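Local atomic coordinates of hypothetical protein (Clostridium sporogenes ATCC 15579, PDB entry 4QRK), a protein that is of unknown function but adopts a right-handed beta-helix of the DUF2154 family and is a putative cell adhesion protein. Residues G32-I38 with T111-D117; E73-P77 with N91-I95; E12-E18 with K44-F50. All blocks are in the same frame, centred on the assembly; numbering follows the deposited sequence.

Overall arrangement
The chain starts with segment 12-18, an edge strand of one sheet, runs through strands 24-32 and 35-42, and returns at 44-50 to pair antiparallel with its start; interaction 3 closes this loop. Segment 32-38 leaves from within that loop and finds its partner only at 111-117, so interactions 1 and 3 cross. Interaction 2 (73-77 with 91-95) falls between the two segments of interaction 1 and follows interaction 3 in series. Segments 44-50, 91-95, 32-38 and 111-117 lie on successive strands of one sheet, which interactions 1 and 3 build laterally. Interaction 2 instead joins that sheet to the facing one through strand 69-75.

Interaction 1: residues G32-I38 with T111-D117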
# COMPACT_ATOMS: atom_id res chain seq x y z
N GLY A 32 -7.57 -2.74 10.89
CA GLY A 32 -7.41 -2.17 12.21
C GLY A 32 -6.06 -2.45 12.82
O GLY A 32 -5.36 -1.53 13.22
N VAL A 33 -5.69 -3.73 12.93
CA VAL A 33 -4.45 -4.09 13.62
C VAL A 33 -3.88 -5.37 13.05
O VAL A 33 -4.62 -6.27 12.65
CB VAL A 33 -4.63 -4.19 15.18
CG1 VAL A 33 -5.67 -5.21 15.55
CG2 VAL A 33 -3.35 -4.59 15.81
N GLY A 34 -2.56 -5.42 12.93
CA GLY A 34 -1.87 -6.63 12.54
C GLY A 34 -0.91 -6.48 11.37
O GLY A 34 -0.20 -5.48 11.24
N LYS A 35 -0.86 -7.51 10.54
CA LYS A 35 0.11 -7.58 9.44
C LYS A 35 -0.64 -7.72 8.12
O LYS A 35 -1.50 -8.59 7.95
CB LYS A 35 1.07 -8.75 9.64
CG LYS A 35 1.96 -8.62 10.88
CD LYS A 35 2.72 -9.91 11.15
CE LYS A 35 3.86 -9.73 12.15
NZ LYS A 35 3.36 -9.54 13.55
N LEU A 36 -0.36 -6.81 7.22
CA LEU A 36 -0.96 -6.83 5.90
C LEU A 36 0.15 -6.94 4.87
O LEU A 36 1.02 -6.08 4.82
CB LEU A 36 -1.73 -5.52 5.66
CG LEU A 36 -2.20 -5.20 4.25
CD1 LEU A 36 -3.07 -6.27 3.70
CD2 LEU A 36 -2.96 -3.86 4.27
N ASN A 37 0.08 -7.96 4.01
CA ASN A 37 1.06 -8.23 2.97
C ASN A 37 0.40 -8.34 1.61
O ASN A 37 -0.57 -9.07 1.43
CB ASN A 37 1.78 -9.53 3.24
CG ASN A 37 2.52 -9.53 4.56
OD1 ASN A 37 3.28 -8.60 4.92
ND2 ASN A 37 2.29 -10.58 5.31
N ILE A 38 0.89 -7.56 0.67
CA ILE A 38 0.33 -7.54 -0.68
C ILE A 38 1.41 -7.76 -1.69
O ILE A 38 2.52 -7.18 -1.59
CB ILE A 38 -0.36 -6.21 -1.00
CG1 ILE A 38 -1.45 -5.90 0.05
CG2 ILE A 38 -0.94 -6.26 -2.41
CD1 ILE A 38 -2.15 -4.56 -0.24
N THR A 111 -2.96 0.16 13.07
CA THR A 111 -1.73 -0.19 13.75
C THR A 111 -1.18 -1.50 13.22
O THR A 111 -1.92 -2.47 13.14
CB THR A 111 -2.00 -0.42 15.27
OG1 THR A 111 -2.73 0.70 15.79
CG2 THR A 111 -0.69 -0.53 16.04
N GLY A 112 0.11 -1.57 12.96
CA GLY A 112 0.69 -2.82 12.50
C GLY A 112 1.73 -2.63 11.42
O GLY A 112 2.31 -1.57 11.30
N GLU A 113 1.95 -3.68 10.63
CA GLU A 113 2.99 -3.66 9.61
C GLU A 113 2.42 -3.93 8.25
O GLU A 113 1.71 -4.93 8.02
CB GLU A 113 4.05 -4.68 9.95
CG GLU A 113 4.76 -4.42 11.29
CD GLU A 113 5.71 -5.54 11.66
OE1 GLU A 113 5.69 -6.59 10.97
OE2 GLU A 113 6.47 -5.39 12.64
N PHE A 114 2.69 -3.00 7.35
CA PHE A 114 2.20 -3.10 5.98
C PHE A 114 3.40 -3.30 5.05
O PHE A 114 4.34 -2.49 5.03
CB PHE A 114 1.45 -1.84 5.59
CG PHE A 114 1.06 -1.79 4.13
CD1 PHE A 114 0.48 -2.88 3.50
CD2 PHE A 114 1.27 -0.64 3.38
CE1 PHE A 114 0.13 -2.83 2.15
CE2 PHE A 114 0.92 -0.59 2.04
CZ PHE A 114 0.36 -1.68 1.42
N LYS A 115 3.37 -4.38 4.29
CA LYS A 115 4.42 -4.71 3.34
C LYS A 115 3.79 -5.01 2.00
O LYS A 115 2.82 -5.78 1.89
CB LYS A 115 5.21 -5.93 3.81
CG LYS A 115 5.96 -5.78 5.11
CD LYS A 115 6.89 -7.00 5.27
CE LYS A 115 7.39 -7.24 6.69
NZ LYS A 115 7.50 -6.01 7.51
N ALA A 116 4.31 -4.37 0.96
CA ALA A 116 3.75 -4.57 -0.37
C ALA A 116 4.78 -4.50 -1.48
O ALA A 116 5.60 -3.57 -1.55
CB ALA A 116 2.60 -3.56 -0.67
N ASP A 117 4.71 -5.50 -2.33
CA ASP A 117 5.44 -5.48 -3.58
C ASP A 117 4.47 -5.14 -4.64
O ASP A 117 3.65 -5.98 -5.04
CB ASP A 117 6.05 -6.83 -3.90
CG ASP A 117 6.81 -6.82 -5.24
OD1 ASP A 117 7.11 -5.72 -5.75
OD2 ASP A 117 7.06 -7.90 -5.80
O HOH W 1 -5.77 0.48 15.52
O HOH W 2 3.46 -7.16 7.17
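From Val33 beside Thr111 to Ile38 beside Ala116 the two segments run parallel in unbroken register, their strand axes 4.7 Å apart and 5° from alignment. Seven backbone hydrogen bonds join them; the central pair is almost straight, with Leu36 N to Glu113 O at 2.9 Å and an N-H...O angle of 170°. Both chains turn a corner at the same level, and Gly34 and Gly112 take positive phi values there that suit glycine.

On the buried face Leu36 and Phe114 lie side by side. Phe114 has CG trans to its own N (chi1 173°), which brings the CD1 edge of the ring to Leu36, with Leu36 CG 3.6 Å from Phe114 CD1. Ile38 meets the same ring at its rim, with CD1 3.7 Å from Phe114 CE1. On the other face a water donates to Asn37 OD1 at 2.7 Å and to Glu113 O at 3.0 Å, while Asn37 ND2 is held by Asn94 of the next strand. Lys115 NZ makes a long ion pair of 3.9 Å with Glu113 OE1, and Lys35 NZ approaches that carboxylate without reaching salt-bridge distance.

Matched parallel strands, matched corners and apolar side chains aligned on the inner face are the hallmarks of neighbouring coils in a right-handed beta-helix.

Interaction 2: residues E73-P77 with N91-I95; sequences EISQP and NEWNI
Trp93 meets Ile74 and Gln76 in a buried side-chain contact that spans the interior between the two facing sheets, near one end of the beta-helix. The short strand axes run roughly antiparallel and 11.1 Å apart, too far for backbone pairing, so the contact runs through side chains, with the Trp93 ring also reaching the backbone of Ser75 and Gln76.

Ile74 puts its CG2 methyl over one face of the indole, 4.0 Å from the centroid of the six-membered ring of Trp93 and 28° off the ring normal, a CH-pi arrangement. The same ring presents its outer edge to the backbone beyond: Trp93 CH2 lies 3.5 Å from Gln76 N, which sits in the ring plane. Farther along, Ile74 CD1 touches Ile95 CD1 at 4.2 Å. Phe31 and Phe50 make edge-to-face contacts with Trp93, so the indole is packed by aromatic as well as aliphatic groups.

Gln76 is stretched out, with CG opposite its backbone N (chi1 -170°), and its amide comes up against that of Asn91, the two planes 27° apart. Although Gln76 OE1 and Asn91 ND2 are 3.4 Å apart, the angle is too poor for a hydrogen bond. Each amide is used on the corner residue Val33 instead: Gln76 OE1 accepts from Val33 N, and Asn91 ND2 donates to Val33 O. Gln76 OE1 and Asn91 ND2, on buried residues, thereby find partners, and the turn between the sheets is tied down.

An apolar layer bridging the sheets, with amides holding a chain corner at its end, is the interior of a beta-helix.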
# COMPACT_ATOMS: atom_id res chain seq x y z
N GLU A 73 -13.68 -4.00 -1.74
CA GLU A 73 -13.43 -3.48 -0.43
C GLU A 73 -13.24 -4.61 0.57
O GLU A 73 -14.02 -5.54 0.64
CB GLU A 73 -14.59 -2.60 0.01
CG GLU A 73 -14.36 -2.01 1.38
CD GLU A 73 -15.44 -1.02 1.74
OE1 GLU A 73 -16.60 -1.45 1.98
OE2 GLU A 73 -15.11 0.18 1.74
N ILE A 74 -12.20 -4.50 1.37
CA ILE A 74 -11.96 -5.51 2.40
C ILE A 74 -11.77 -4.76 3.70
O ILE A 74 -10.90 -3.88 3.80
CB ILE A 74 -10.72 -6.33 2.10
CG1 ILE A 74 -10.68 -6.70 0.62
CG2 ILE A 74 -10.69 -7.55 3.05
CD1 ILE A 74 -9.59 -7.68 0.25
N SER A 75 -12.58 -5.10 4.69
CA SER A 75 -12.57 -4.40 5.97
C SER A 75 -12.53 -5.32 7.17
O SER A 75 -13.24 -6.32 7.20
CB SER A 75 -13.78 -3.48 6.05
OG SER A 75 -13.70 -2.54 5.00
N GLN A 76 -11.64 -5.01 8.14
CA GLN A 76 -11.60 -5.67 9.46
C GLN A 76 -12.69 -4.98 10.25
O GLN A 76 -12.66 -3.74 10.33
CB GLN A 76 -10.26 -5.45 10.18
CG GLN A 76 -10.05 -6.32 11.45
CD GLN A 76 -8.73 -5.95 12.21
OE1 GLN A 76 -7.94 -5.18 11.72
NE2 GLN A 76 -8.53 -6.51 13.39
N PRO A 77 -13.66 -5.72 10.81
CA PRO A 77 -14.67 -5.03 11.61
C PRO A 77 -14.00 -4.15 12.68
O PRO A 77 -13.11 -4.61 13.44
CB PRO A 77 -15.44 -6.18 12.30
CG PRO A 77 -15.22 -7.42 11.42
CD PRO A 77 -13.79 -7.19 10.86
N ASN A 91 -3.68 -11.35 13.51
CA ASN A 91 -4.50 -10.84 12.42
C ASN A 91 -3.62 -10.55 11.24
O ASN A 91 -2.85 -9.57 11.21
CB ASN A 91 -5.24 -9.56 12.82
CG ASN A 91 -6.33 -9.22 11.83
OD1 ASN A 91 -7.25 -10.02 11.63
ND2 ASN A 91 -6.26 -8.04 11.23
N GLU A 92 -3.74 -11.38 10.23
CA GLU A 92 -2.86 -11.31 9.07
C GLU A 92 -3.66 -11.46 7.77
O GLU A 92 -4.48 -12.37 7.63
CB GLU A 92 -1.76 -12.38 9.18
CG GLU A 92 -0.66 -12.32 8.10
CD GLU A 92 0.34 -13.50 8.22
OE1 GLU A 92 1.28 -13.40 9.02
OE2 GLU A 92 0.16 -14.54 7.54
N TRP A 93 -3.40 -10.55 6.83
CA TRP A 93 -3.98 -10.59 5.51
C TRP A 93 -2.85 -10.69 4.49
O TRP A 93 -1.93 -9.85 4.42
CB TRP A 93 -4.80 -9.33 5.20
CG TRP A 93 -6.03 -9.08 6.03
CD1 TRP A 93 -6.48 -9.80 7.13
CD2 TRP A 93 -6.94 -8.00 5.86
NE1 TRP A 93 -7.64 -9.22 7.62
CE2 TRP A 93 -7.92 -8.09 6.87
CE3 TRP A 93 -7.01 -6.95 4.93
CZ2 TRP A 93 -8.97 -7.19 6.97
CZ3 TRP A 93 -8.05 -6.04 5.05
CH2 TRP A 93 -9.01 -6.16 6.06
N ASN A 94 -2.91 -11.73 3.69
CA ASN A 94 -1.91 -11.94 2.65
C ASN A 94 -2.60 -11.96 1.33
O ASN A 94 -3.37 -12.86 1.05
CB ASN A 94 -1.21 -13.26 2.90
CG ASN A 94 -0.58 -13.33 4.25
OD1 ASN A 94 0.39 -12.65 4.50
ND2 ASN A 94 -1.16 -14.11 5.15
N ILE A 95 -2.38 -10.92 0.53
CA ILE A 95 -3.16 -10.67 -0.67
C ILE A 95 -2.31 -10.75 -1.94
O ILE A 95 -1.23 -10.15 -2.00
CB ILE A 95 -3.81 -9.27 -0.57
CG1 ILE A 95 -4.85 -9.29 0.59
CG2 ILE A 95 -4.46 -8.85 -1.89
CD1 ILE A 95 -5.42 -7.93 0.89

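Interaction 3: residues E12-E18 with K44-F50; sequences EEIKIVE and KLMKGKF
A classic beta bulge opens one end of this antiparallel pairing: Leu45 and Met46 both face Val17. Val17 O takes Leu45 N at 2.9 Å and, weakly, Met46 N at 3.4 Å, while Val17 N donates to Met46 O almost straight (172°). Past the bulge the ladder is regular, with Lys15 and Gly48, then Glu13 and Phe50, as hydrogen-bonded pairs.

Val17 has CG1 anti to its own N (chi1 177°), and that methyl reaches Leu45 CD2 at 3.9 Å. On the same face the aliphatic part of Lys15 crosses Phe50 at about a right angle, Lys15 CG lying 3.7 Å from Phe50 CE2. Lys15 NZ continues to Glu13 OE1, 3.5 Å away, a salt bridge within the strand, while Glu13 OE2 is engaged by Tyr52 and Lys58. Salt bridges mark both ends of the pairing: Glu12 OE1 meets Lys49 NZ at 3.5 Å, and Glu18 OE1 lies 3.4 Å from Lys44 NZ, a salt bridge whose hydrogen bond is weak.

Strand 11-17 is the outermost of its sheet, and strand 46-52 separates it from strand 91-98, to which Lys49 and Lys47 bond through Asn94 and Asn96. Across the interior, Val17, selenomethionine Met46 and Phe50 pack on Leu72 and Ile74 of strand 69-75, while Lys15 and Leu45 touch strand 60-66.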
# COMPACT_ATOMS: atom_id res chain seq x y z
N GLU A 12 -8.69 -19.53 9.58
CA GLU A 12 -8.03 -19.32 8.30
C GLU A 12 -8.98 -19.46 7.16
O GLU A 12 -9.77 -20.41 7.13
CB GLU A 12 -6.86 -20.30 8.12
CG GLU A 12 -5.82 -20.19 9.22
CD GLU A 12 -4.55 -20.99 8.94
OE1 GLU A 12 -4.32 -21.40 7.79
OE2 GLU A 12 -3.80 -21.22 9.90
N GLU A 13 -8.90 -18.51 6.22
CA GLU A 13 -9.83 -18.43 5.10
C GLU A 13 -9.12 -17.96 3.89
O GLU A 13 -8.21 -17.12 3.99
CB GLU A 13 -10.90 -17.37 5.34
CG GLU A 13 -11.67 -17.48 6.61
CD GLU A 13 -12.62 -16.31 6.80
OE1 GLU A 13 -12.34 -15.20 6.29
OE2 GLU A 13 -13.65 -16.52 7.47
N ILE A 14 -9.55 -18.48 2.76
CA ILE A 14 -9.14 -18.00 1.45
C ILE A 14 -10.33 -17.30 0.79
O ILE A 14 -11.48 -17.76 0.90
CB ILE A 14 -8.67 -19.14 0.55
CG1 ILE A 14 -7.58 -19.97 1.22
CG2 ILE A 14 -8.19 -18.61 -0.77
CD1 ILE A 14 -6.32 -19.23 1.51
N LYS A 15 -10.04 -16.21 0.10
CA LYS A 15 -11.07 -15.50 -0.68
C LYS A 15 -10.47 -15.27 -2.03
O LYS A 15 -9.31 -14.88 -2.13
CB LYS A 15 -11.41 -14.19 0.00
CG LYS A 15 -11.98 -14.42 1.42
CD LYS A 15 -12.60 -13.16 2.01
CE LYS A 15 -13.06 -13.34 3.47
NZ LYS A 15 -14.21 -14.27 3.53
N ILE A 16 -11.25 -15.53 -3.06
CA ILE A 16 -10.81 -15.36 -4.43
C ILE A 16 -11.87 -14.55 -5.15
O ILE A 16 -13.05 -14.86 -5.06
CB ILE A 16 -10.68 -16.71 -5.11
CG1 ILE A 16 -9.51 -17.49 -4.52
CG2 ILE A 16 -10.50 -16.54 -6.62
CD1 ILE A 16 -9.55 -18.94 -4.84
N VAL A 17 -11.43 -13.53 -5.87
CA VAL A 17 -12.34 -12.65 -6.58
C VAL A 17 -12.05 -12.71 -8.08
O VAL A 17 -10.92 -12.50 -8.50
CB VAL A 17 -12.20 -11.22 -6.07
CG1 VAL A 17 -13.09 -10.27 -6.87
CG2 VAL A 17 -12.52 -11.17 -4.57
N GLU A 18 -13.07 -13.02 -8.89
CA GLU A 18 -12.92 -13.01 -10.37
C GLU A 18 -13.32 -11.65 -10.92
O GLU A 18 -14.15 -10.97 -10.33
CB GLU A 18 -13.83 -14.05 -11.03
CG GLU A 18 -13.82 -15.41 -10.38
CD GLU A 18 -13.35 -16.49 -11.32
OE1 GLU A 18 -12.50 -16.19 -12.19
OE2 GLU A 18 -13.83 -17.62 -11.19
N LYS A 44 -6.56 -14.41 -11.30
CA LYS A 44 -7.88 -13.78 -11.19
C LYS A 44 -7.66 -12.34 -10.70
O LYS A 44 -6.56 -11.82 -10.81
CB LYS A 44 -8.79 -14.58 -10.24
CG LYS A 44 -8.99 -16.10 -10.59
CD LYS A 44 -9.46 -16.32 -12.02
CE LYS A 44 -9.61 -17.83 -12.36
NZ LYS A 44 -10.32 -18.57 -11.26
N LEU A 45 -8.68 -11.67 -10.18
CA LEU A 45 -8.53 -10.28 -9.78
C LEU A 45 -7.67 -10.15 -8.51
O LEU A 45 -6.73 -9.34 -8.45
CB LEU A 45 -9.90 -9.65 -9.57
CG LEU A 45 -9.92 -8.12 -9.60
CD1 LEU A 45 -10.09 -7.65 -11.01
CD2 LEU A 45 -11.02 -7.56 -8.72
N MSE A 46 -8.00 -10.97 -7.52
CA MSE A 46 -7.37 -10.98 -6.22
C MSE A 46 -7.57 -12.34 -5.57
O MSE A 46 -8.62 -12.97 -5.76
CB MSE A 46 -8.03 -9.91 -5.34
CG MSE A 46 -7.52 -9.81 -3.93
SE MSE A 46 -8.63 -10.71 -2.57
CE MSE A 46 -7.46 -10.56 -1.09
N LYS A 47 -6.57 -12.79 -4.81
CA LYS A 47 -6.68 -13.96 -3.97
C LYS A 47 -6.09 -13.55 -2.65
O LYS A 47 -5.05 -12.88 -2.58
CB LYS A 47 -5.91 -15.14 -4.56
CG LYS A 47 -5.87 -16.35 -3.63
CD LYS A 47 -5.05 -17.51 -4.15
CE LYS A 47 -3.54 -17.26 -4.10
NZ LYS A 47 -2.93 -17.00 -5.46
N GLY A 48 -6.74 -13.95 -1.58
CA GLY A 48 -6.22 -13.62 -0.27
C GLY A 48 -6.37 -14.76 0.71
O GLY A 48 -7.33 -15.52 0.64
N LYS A 49 -5.39 -14.86 1.60
CA LYS A 49 -5.50 -15.72 2.77
C LYS A 49 -5.52 -14.86 4.05
O LYS A 49 -4.63 -14.03 4.27
CB LYS A 49 -4.31 -16.69 2.82
CG LYS A 49 -4.42 -17.71 3.95
CD LYS A 49 -3.17 -18.57 4.05
CE LYS A 49 -3.29 -19.60 5.14
NZ LYS A 49 -2.04 -20.39 5.31
N PHE A 50 -6.53 -15.09 4.87
CA PHE A 50 -6.80 -14.24 6.03
C PHE A 50 -6.73 -15.13 7.23
O PHE A 50 -7.34 -16.22 7.25
CB PHE A 50 -8.19 -13.60 5.88
CG PHE A 50 -8.34 -12.83 4.62
CD1 PHE A 50 -8.01 -11.49 4.58
CD2 PHE A 50 -8.69 -13.45 3.45
CE1 PHE A 50 -8.10 -10.76 3.43
CE2 PHE A 50 -8.79 -12.74 2.29
CZ PHE A 50 -8.48 -11.37 2.27